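Local coordinates for amino acid adenylation domain-containing protein (Bacillus stratosphericus LAMA 585, PDB 6ULY) that probably selects a branched keto acid and activates it as a keto acyl adenylate for a nonribosomal depsipeptide synthetase module, at residues 222-225 against 226-229; 194-197 against 198-202; 141-145 against 146-150. All blocks are in the same frame, centred on the assembly; numbering follows the deposited sequence.

Along the chain, interaction 3 (141-150) comes first, then interaction 2 (194-202) and finally interaction 1 (222-229). Interactions 1 and 2 lie on two helices, 224-237 and 193-207, which pack against each other; their centres are 13 Å apart and they touch where V228 CG1 meets V196, N199 and V200. Interaction 1 lines the adenylate pocket, and interaction 2 forms part of the layer behind it. Interaction 3 lies at the surface, centred 29 Å from interaction 1 and 36 Å from interaction 2, where the chain runs from helix 139-142 into strand 150-152, an outermost strand of the sheet that also contains strand 173-178.

Interaction 1: 222-225 against 226-229; sequences DHIG and GIVM. With QA7 (5'-O-{(S)-hydroxy[(4-methyl-2-oxopentanoyl)oxy]phosphoryl}adenosine), chain C.
The pocket for the keto acyl adenylate is lined here by the first turn of helix 224-237, where H223 caps the helix and its carbonyl O accepts from I227 N at 3.0 Å. The H223 side chain holds the same end: ND1 takes the G225 N-H at 3.1 Å and 158°, a true N-cap bond that leans only slightly out of the ring plane. CG stands anti to the backbone N (chi1 -167°), which carries the far side of the imidazole to the ligand. There CE1 lies 3.3 Å from the acyl carbonyl oxygen O30, an approach at the ring edge.

Three more residues line the acyl chain. I224 brings CG2 to 3.2 Å from the keto oxygen O31. G225, without a side chain, lets the ligand methyl C03 come within 3.7 Å of its CA. M229 bends at chi3 (65°), and its SD packs on that same methyl at 3.8 Å. Behind the turn I224 O accepts from V228 N at 2.9 Å and, weakly, from M229 N, the five-residue reach of the pi-type turn at 226-229. On the side of I224 turned from the ligand, CD1 lies alongside V228 CG2 at 3.8 Å.

The unit is the helix of a beta-alpha-beta crossover between strands 214-217 and 240-243. W269 meets the H223 ring edge-to-face, S338 of strand 338-342 backs I224, V228 and M229, A339 touches M229 as well, and V228 fills in between F175 of strand 173-178 and helix 193-207.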
loop_
_atom_site.group_PDB
_atom_site.type_symbol
_atom_site.label_atom_id
_atom_site.label_comp_id
_atom_site.label_asym_id
_atom_site.label_seq_id
_atom_site.Cartn_x
_atom_site.Cartn_y
_atom_site.Cartn_z
ATOM N N ASP A 222 9.252 -4.628 -20.732
ATOM C CA ASP A 222 8.273 -4.791 -19.667
ATOM C C ASP A 222 7.749 -3.459 -19.150
ATOM O O ASP A 222 6.819 -3.452 -18.337
ATOM C CB ASP A 222 8.881 -5.592 -18.512
ATOM C CG ASP A 222 10.127 -4.941 -17.943
ATOM O OD1 ASP A 222 9.996 -4.070 -17.052
ATOM O OD2 ASP A 222 11.239 -5.298 -18.391
ATOM N N HIS A 223 8.334 -2.345 -19.583
ATOM C CA HIS A 223 7.786 -1.019 -19.337
ATOM C C HIS A 223 6.768 -0.702 -20.426
ATOM O O HIS A 223 6.989 -0.997 -21.606
ATOM C CB HIS A 223 8.902 0.031 -19.321
ATOM C CG HIS A 223 8.481 1.366 -18.782
ATOM N ND1 HIS A 223 7.391 2.058 -19.263
ATOM C CD2 HIS A 223 9.025 2.145 -17.815
ATOM C CE1 HIS A 223 7.271 3.199 -18.609
ATOM N NE2 HIS A 223 8.251 3.277 -17.724
ATOM N N ILE A 224 5.646 -0.103 -20.021
ATOM C CA ILE A 224 4.536 0.104 -20.950
ATOM C C ILE A 224 4.975 0.956 -22.134
ATOM O O ILE A 224 4.527 0.739 -23.266
ATOM C CB ILE A 224 3.330 0.723 -20.209
ATOM C CG1 ILE A 224 2.062 0.608 -21.061
ATOM C CG2 ILE A 224 3.595 2.180 -19.835
ATOM C CD1 ILE A 224 1.445 -0.774 -21.038
ATOM N N GLY A 225 5.858 1.929 -21.901
ATOM C CA GLY A 225 6.384 2.717 -23.004
ATOM C C GLY A 225 7.277 1.918 -23.932
ATOM O O GLY A 225 7.411 2.252 -25.115
ATOM N N GLY A 226 7.903 0.860 -23.422
ATOM C CA GLY A 226 8.701 0.010 -24.283
ATOM C C GLY A 226 7.846 -0.887 -25.158
ATOM O O GLY A 226 8.122 -1.053 -26.350
ATOM N N ILE A 227 6.794 -1.467 -24.585
ATOM C CA ILE A 227 6.006 -2.436 -25.336
ATOM C C ILE A 227 4.996 -1.732 -26.234
ATOM O O ILE A 227 4.850 -2.084 -27.409
ATOM C CB ILE A 227 5.333 -3.440 -24.378
ATOM C CG1 ILE A 227 4.485 -4.448 -25.161
ATOM C CG2 ILE A 227 4.479 -2.729 -23.317
ATOM C CD1 ILE A 227 5.273 -5.266 -26.186
ATOM N N VAL A 228 4.311 -0.708 -25.721
ATOM C CA VAL A 228 3.246 -0.060 -26.478
ATOM C C VAL A 228 3.773 1.174 -27.196
ATOM O O VAL A 228 3.745 1.243 -28.430
ATOM C CB VAL A 228 2.056 0.317 -25.574
ATOM C CG1 VAL A 228 0.951 0.982 -26.399
ATOM C CG2 VAL A 228 1.523 -0.908 -24.851
ATOM N N MET A 229 4.250 2.161 -26.434
ATOM C CA MET A 229 4.566 3.454 -27.034
ATOM C C MET A 229 5.579 3.322 -28.166
ATOM O O MET A 229 5.595 4.155 -29.079
ATOM C CB MET A 229 5.092 4.421 -25.975
ATOM C CG MET A 229 5.344 5.820 -26.509
ATOM S SD MET A 229 5.864 6.995 -25.241
ATOM C CE MET A 229 7.446 6.308 -24.757
HETATM C C01 QA7 C . 5.249 8.274 -21.333
HETATM C C02 QA7 C . 5.501 6.922 -20.780
HETATM C C03 QA7 C . 4.988 5.871 -21.726
HETATM C C04 QA7 C . 4.938 6.956 -19.396
HETATM C C05 QA7 C . 4.208 5.747 -18.904
HETATM C C06 QA7 C . 4.590 5.148 -17.591
HETATM C C10 QA7 C . 3.109 5.776 -14.514
HETATM C C11 QA7 C . 3.376 6.772 -13.604
HETATM C C12 QA7 C . 2.294 7.924 -13.745
HETATM C C13 QA7 C . 2.883 8.932 -13.379
HETATM C C14 QA7 C . 4.482 8.708 -13.700
HETATM C C16 QA7 C . 4.800 9.106 -16.026
HETATM C C18 QA7 C . 5.413 11.148 -16.049
HETATM C C19 QA7 C . 5.833 12.448 -16.314
HETATM C C21 QA7 C . 5.768 12.923 -14.135
HETATM C C23 QA7 C . 5.195 10.809 -14.782
HETATM N N15 QA7 C . 4.825 9.522 -14.796
HETATM N N17 QA7 C . 5.156 10.084 -16.806
HETATM N N20 QA7 C . 5.986 13.285 -15.347
HETATM N N22 QA7 C . 5.387 11.736 -13.831
HETATM N N24 QA7 C . 6.060 12.835 -17.639
HETATM O O07 QA7 C . 3.896 4.136 -17.028
HETATM O O09 QA7 C . 3.995 4.725 -14.415
HETATM O O25 QA7 C . 4.642 7.489 -13.951
HETATM O O26 QA7 C . 2.874 9.185 -11.961
HETATM O O27 QA7 C . 0.987 7.715 -13.031
HETATM O O28 QA7 C . 5.028 2.691 -15.489
HETATM O O29 QA7 C . 2.809 2.858 -15.298
HETATM O O30 QA7 C . 5.492 5.566 -17.061
HETATM O O31 QA7 C . 3.346 5.325 -19.510
HETATM P P08 QA7 C . 3.960 3.618 -15.530
#

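Interaction 2: 194-197 against 198-202; sequences RSVL and ANVKG
K201 lays the start of its side chain over the carbonyl of L197, with K201 CG 3.1 Å from L197 O. That same oxygen accepts the backbone bond from K201 N, so it meets both the amide and the aliphatic stem of one residue. With CG beside the backbone N (chi1 -65°), the rest of the chain runs out fully extended, past the L197 side chain, where L197 CB and K201 CE are 4.4 Å apart.

One turn earlier A198 CB sits 3.2 Å from R194 O, the acceptor of the A198 amide. The pattern repeats as helix 193-207 winds on: N199 N bonds to S195 O at 3.2 Å, and V200 N to V196 O at 2.9 Å, the latter nearly straight at 165°. On that flank V196 CG1 and V200 CG2 are 4.4 Å apart and make a shared apolar surface, V196 lying on L232 and V200 on Y236 of helix 224-237.

The polar ends all reach beyond this turn. N199 ND2 donates to A339 O, S195 OG bonds to S192 N near the helix start, and R194 NE pairs with D171. K201 NZ is held by three backbone carbonyls, those of V11, Q13 and A15, so a buried ammonium has oxygens around it, which probably favours the charged form and ties the N-terminal segment to this helix.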
loop_
_atom_site.group_PDB
_atom_site.type_symbol
_atom_site.label_atom_id
_atom_site.label_comp_id
_atom_site.label_asym_id
_atom_site.label_seq_id
_atom_site.Cartn_x
_atom_site.Cartn_y
_atom_site.Cartn_z
ATOM N N ARG A 194 -8.079 -3.700 -28.075
ATOM C CA ARG A 194 -8.722 -2.422 -28.359
ATOM C C ARG A 194 -8.063 -1.285 -27.589
ATOM O O ARG A 194 -7.773 -0.225 -28.155
ATOM C CB ARG A 194 -10.213 -2.505 -28.022
ATOM C CG ARG A 194 -11.026 -1.317 -28.516
ATOM C CD ARG A 194 -12.465 -1.352 -28.022
ATOM N NE ARG A 194 -13.180 -2.559 -28.431
ATOM C CZ ARG A 194 -13.715 -2.749 -29.635
ATOM N NH1 ARG A 194 -13.613 -1.814 -30.572
ATOM N NH2 ARG A 194 -14.350 -3.883 -29.905
ATOM N N SER A 195 -7.826 -1.479 -26.289
ATOM C CA SER A 195 -7.251 -0.401 -25.487
ATOM C C SER A 195 -5.825 -0.093 -25.921
ATOM O O SER A 195 -5.438 1.077 -26.019
ATOM C CB SER A 195 -7.302 -0.760 -24.001
ATOM O OG SER A 195 -6.707 -2.019 -23.733
ATOM N N VAL A 196 -5.028 -1.126 -26.197
ATOM C CA VAL A 196 -3.661 -0.898 -26.653
ATOM C C VAL A 196 -3.664 -0.208 -28.012
ATOM O O VAL A 196 -3.027 0.836 -28.196
ATOM C CB VAL A 196 -2.887 -2.228 -26.689
ATOM C CG1 VAL A 196 -1.529 -2.035 -27.317
ATOM C CG2 VAL A 196 -2.759 -2.792 -25.272
ATOM N N LEU A 197 -4.405 -0.762 -28.975
ATOM C CA LEU A 197 -4.410 -0.183 -30.314
ATOM C C LEU A 197 -4.951 1.236 -30.315
ATOM O O LEU A 197 -4.536 2.057 -31.143
ATOM C CB LEU A 197 -5.230 -1.053 -31.261
ATOM C CG LEU A 197 -4.546 -2.333 -31.739
ATOM C CD1 LEU A 197 -5.529 -3.185 -32.524
ATOM C CD2 LEU A 197 -3.328 -2.005 -32.578
ATOM N N ALA A 198 -5.877 1.545 -29.407
ATOM C CA ALA A 198 -6.389 2.906 -29.312
ATOM C C ALA A 198 -5.285 3.873 -28.909
ATOM O O ALA A 198 -5.206 4.992 -29.431
ATOM C CB ALA A 198 -7.543 2.966 -28.311
ATOM N N ASN A 199 -4.431 3.465 -27.970
ATOM C CA ASN A 199 -3.280 4.289 -27.621
ATOM C C ASN A 199 -2.295 4.367 -28.780
ATOM O O ASN A 199 -1.767 5.442 -29.087
ATOM C CB ASN A 199 -2.592 3.731 -26.377
ATOM C CG ASN A 199 -1.441 4.597 -25.917
ATOM O OD1 ASN A 199 -0.389 4.640 -26.553
ATOM N ND2 ASN A 199 -1.637 5.295 -24.811
ATOM N N VAL A 200 -2.040 3.237 -29.439
ATOM C CA VAL A 200 -1.131 3.237 -30.581
ATOM C C VAL A 200 -1.631 4.203 -31.648
ATOM O O VAL A 200 -0.882 5.053 -32.143
ATOM C CB VAL A 200 -0.977 1.812 -31.138
ATOM C CG1 VAL A 200 -0.441 1.851 -32.553
ATOM C CG2 VAL A 200 -0.065 0.984 -30.239
ATOM N N LYS A 201 -2.914 4.093 -32.009
ATOM C CA LYS A 201 -3.453 4.939 -33.069
ATOM C C LYS A 201 -3.478 6.399 -32.648
ATOM O O LYS A 201 -3.168 7.287 -33.449
ATOM C CB LYS A 201 -4.848 4.453 -33.456
ATOM C CG LYS A 201 -4.835 3.062 -34.069
ATOM C CD LYS A 201 -6.233 2.512 -34.294
ATOM C CE LYS A 201 -6.169 1.152 -34.972
ATOM N NZ LYS A 201 -7.507 0.535 -35.143
ATOM N N GLY A 202 -3.840 6.674 -31.396
ATOM C CA GLY A 202 -3.754 8.039 -30.907
ATOM C C GLY A 202 -2.329 8.558 -30.910
ATOM O O GLY A 202 -2.073 9.699 -31.302
#

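Interaction 3: 141-145 against 146-150; sequences FLWHT and DQLRV
The indole of W143 meets L148 across the turn, CZ3 lying 4.1 Å from L148 CD1, with the two side chains crossing at about a right angle. H115 packs edge-to-face with the same indole, and the ring of W118 meets it with the planes at about 40°; both belong to helix 109-120. The second flat group, the H144 imidazole, has F141 O 3.5 Å above its plane, over the ring centre.

Helix 139-142 ends here in a Schellman motif: H144 takes up a positive phi (48°) and turns the chain out toward strand 150-152. The H144 side chain leaves the backbone away from residues 146-150, and NE2 is hydrogen-bonded to Q398 NE2 of the second subunit, so this helix end also serves the subunit contact.

An ST turn follows directly. T145 sets its hydroxyl anti to the backbone N (chi1 177°), beside its own carbonyl carbon, and from there OG1 can reach forward along the chain. L148, coming after that turn, starts its side chain back toward 141-145, and the side chain also rests on L139 and A140 of the helix and on I126 of strand 125-128. The apolar side of the connection thus faces helix 109-120 and the sheet, while D146 and Q147 stay at the surface. In the ST turn itself, Q147 N donates to T145 OG1 at 3.0 Å with an N-H...O angle of 164°.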
loop_
_atom_site.group_PDB
_atom_site.type_symbol
_atom_site.label_atom_id
_atom_site.label_comp_id
_atom_site.label_asym_id
_atom_site.label_seq_id
_atom_site.Cartn_x
_atom_site.Cartn_y
_atom_site.Cartn_z
ATOM N N PHE A 141 12.761 -24.010 -5.534
ATOM C CA PHE A 141 13.214 -24.176 -4.160
ATOM C C PHE A 141 12.906 -22.941 -3.321
ATOM O O PHE A 141 12.528 -23.064 -2.152
ATOM C CB PHE A 141 14.715 -24.474 -4.132
ATOM C CG PHE A 141 15.084 -25.816 -4.708
ATOM C CD1 PHE A 141 15.324 -26.901 -3.877
ATOM C CD2 PHE A 141 15.194 -25.994 -6.080
ATOM C CE1 PHE A 141 15.668 -28.134 -4.400
ATOM C CE2 PHE A 141 15.536 -27.225 -6.610
ATOM C CZ PHE A 141 15.773 -28.296 -5.770
ATOM N N LEU A 142 13.060 -21.746 -3.900
ATOM C CA LEU A 142 12.783 -20.524 -3.151
ATOM C C LEU A 142 11.322 -20.451 -2.725
ATOM O O LEU A 142 11.011 -20.009 -1.613
ATOM C CB LEU A 142 13.144 -19.296 -3.988
ATOM C CG LEU A 142 14.565 -18.739 -3.878
ATOM C CD1 LEU A 142 14.701 -17.475 -4.718
ATOM C CD2 LEU A 142 14.927 -18.452 -2.430
ATOM N N TRP A 143 10.413 -20.870 -3.599
ATOM C CA TRP A 143 8.983 -20.802 -3.336
ATOM C C TRP A 143 8.429 -22.089 -2.742
ATOM O O TRP A 143 7.225 -22.160 -2.473
ATOM C CB TRP A 143 8.235 -20.467 -4.633
ATOM C CG TRP A 143 8.614 -19.136 -5.216
ATOM C CD1 TRP A 143 9.359 -18.163 -4.616
ATOM C CD2 TRP A 143 8.266 -18.631 -6.514
ATOM N NE1 TRP A 143 9.498 -17.086 -5.457
ATOM C CE2 TRP A 143 8.839 -17.349 -6.629
ATOM C CE3 TRP A 143 7.530 -19.141 -7.587
ATOM C CZ2 TRP A 143 8.691 -16.564 -7.772
ATOM C CZ3 TRP A 143 7.390 -18.362 -8.725
ATOM C CH2 TRP A 143 7.966 -17.087 -8.807
ATOM N N HIS A 144 9.271 -23.101 -2.536
ATOM C CA HIS A 144 8.855 -24.378 -1.961
ATOM C C HIS A 144 7.596 -24.897 -2.655
ATOM O O HIS A 144 6.563 -25.153 -2.036
ATOM C CB HIS A 144 8.645 -24.240 -0.453
ATOM C CG HIS A 144 9.872 -23.801 0.284
ATOM N ND1 HIS A 144 10.843 -24.684 0.703
ATOM C CD2 HIS A 144 10.292 -22.571 0.661
ATOM C CE1 HIS A 144 11.806 -24.017 1.314
ATOM N NE2 HIS A 144 11.496 -22.733 1.302
ATOM N N THR A 145 7.711 -25.052 -3.972
ATOM C CA THR A 145 6.580 -25.409 -4.812
ATOM C C THR A 145 6.989 -26.486 -5.803
ATOM O O THR A 145 8.131 -26.526 -6.271
ATOM C CB THR A 145 6.039 -24.194 -5.577
ATOM O OG1 THR A 145 4.971 -24.604 -6.438
ATOM C CG2 THR A 145 7.139 -23.549 -6.411
ATOM N N ASP A 146 6.036 -27.362 -6.113
ATOM C CA ASP A 146 6.180 -28.357 -7.164
ATOM C C ASP A 146 5.394 -27.982 -8.412
ATOM O O ASP A 146 5.311 -28.781 -9.349
ATOM C CB ASP A 146 5.725 -29.725 -6.654
ATOM C CG ASP A 146 6.412 -30.124 -5.361
ATOM O OD1 ASP A 146 7.647 -29.948 -5.260
ATOM O OD2 ASP A 146 5.716 -30.608 -4.443
ATOM N N GLN A 147 4.813 -26.784 -8.439
ATOM C CA GLN A 147 3.970 -26.326 -9.534
ATOM C C GLN A 147 4.705 -25.417 -10.506
ATOM O O GLN A 147 4.077 -24.874 -11.421
ATOM C CB GLN A 147 2.749 -25.591 -8.979
ATOM C CG GLN A 147 1.810 -26.462 -8.166
ATOM C CD GLN A 147 0.986 -27.392 -9.033
ATOM O OE1 GLN A 147 -0.176 -27.115 -9.329
ATOM N NE2 GLN A 147 1.586 -28.504 -9.446
ATOM N N LEU A 148 6.007 -25.227 -10.325
ATOM C CA LEU A 148 6.773 -24.367 -11.215
ATOM C C LEU A 148 7.031 -25.083 -12.535
ATOM O O LEU A 148 7.403 -26.261 -12.554
ATOM C CB LEU A 148 8.095 -23.965 -10.561
ATOM C CG LEU A 148 8.860 -22.848 -11.275
ATOM C CD1 LEU A 148 8.079 -21.547 -11.213
ATOM C CD2 LEU A 148 10.247 -22.667 -10.681
ATOM N N ARG A 149 6.821 -24.366 -13.639
ATOM C CA ARG A 149 7.067 -24.880 -14.980
ATOM C C ARG A 149 7.788 -23.806 -15.778
ATOM O O ARG A 149 7.312 -22.669 -15.860
ATOM C CB ARG A 149 5.762 -25.275 -15.679
ATOM C CG ARG A 149 5.127 -26.547 -15.143
ATOM C CD ARG A 149 3.721 -26.729 -15.696
ATOM N NE ARG A 149 3.072 -27.934 -15.183
ATOM C CZ ARG A 149 1.795 -28.244 -15.390
ATOM N NH1 ARG A 149 1.014 -27.437 -16.098
ATOM N NH2 ARG A 149 1.293 -29.362 -14.883
ATOM N N VAL A 150 8.932 -24.165 -16.358
ATOM C CA VAL A 150 9.769 -23.227 -17.092
ATOM C C VAL A 150 10.095 -23.814 -18.460
ATOM O O VAL A 150 10.146 -25.035 -18.639
ATOM C CB VAL A 150 11.068 -22.899 -16.323
ATOM C CG1 VAL A 150 11.731 -21.655 -16.899
ATOM C CG2 VAL A 150 10.779 -22.728 -14.836
#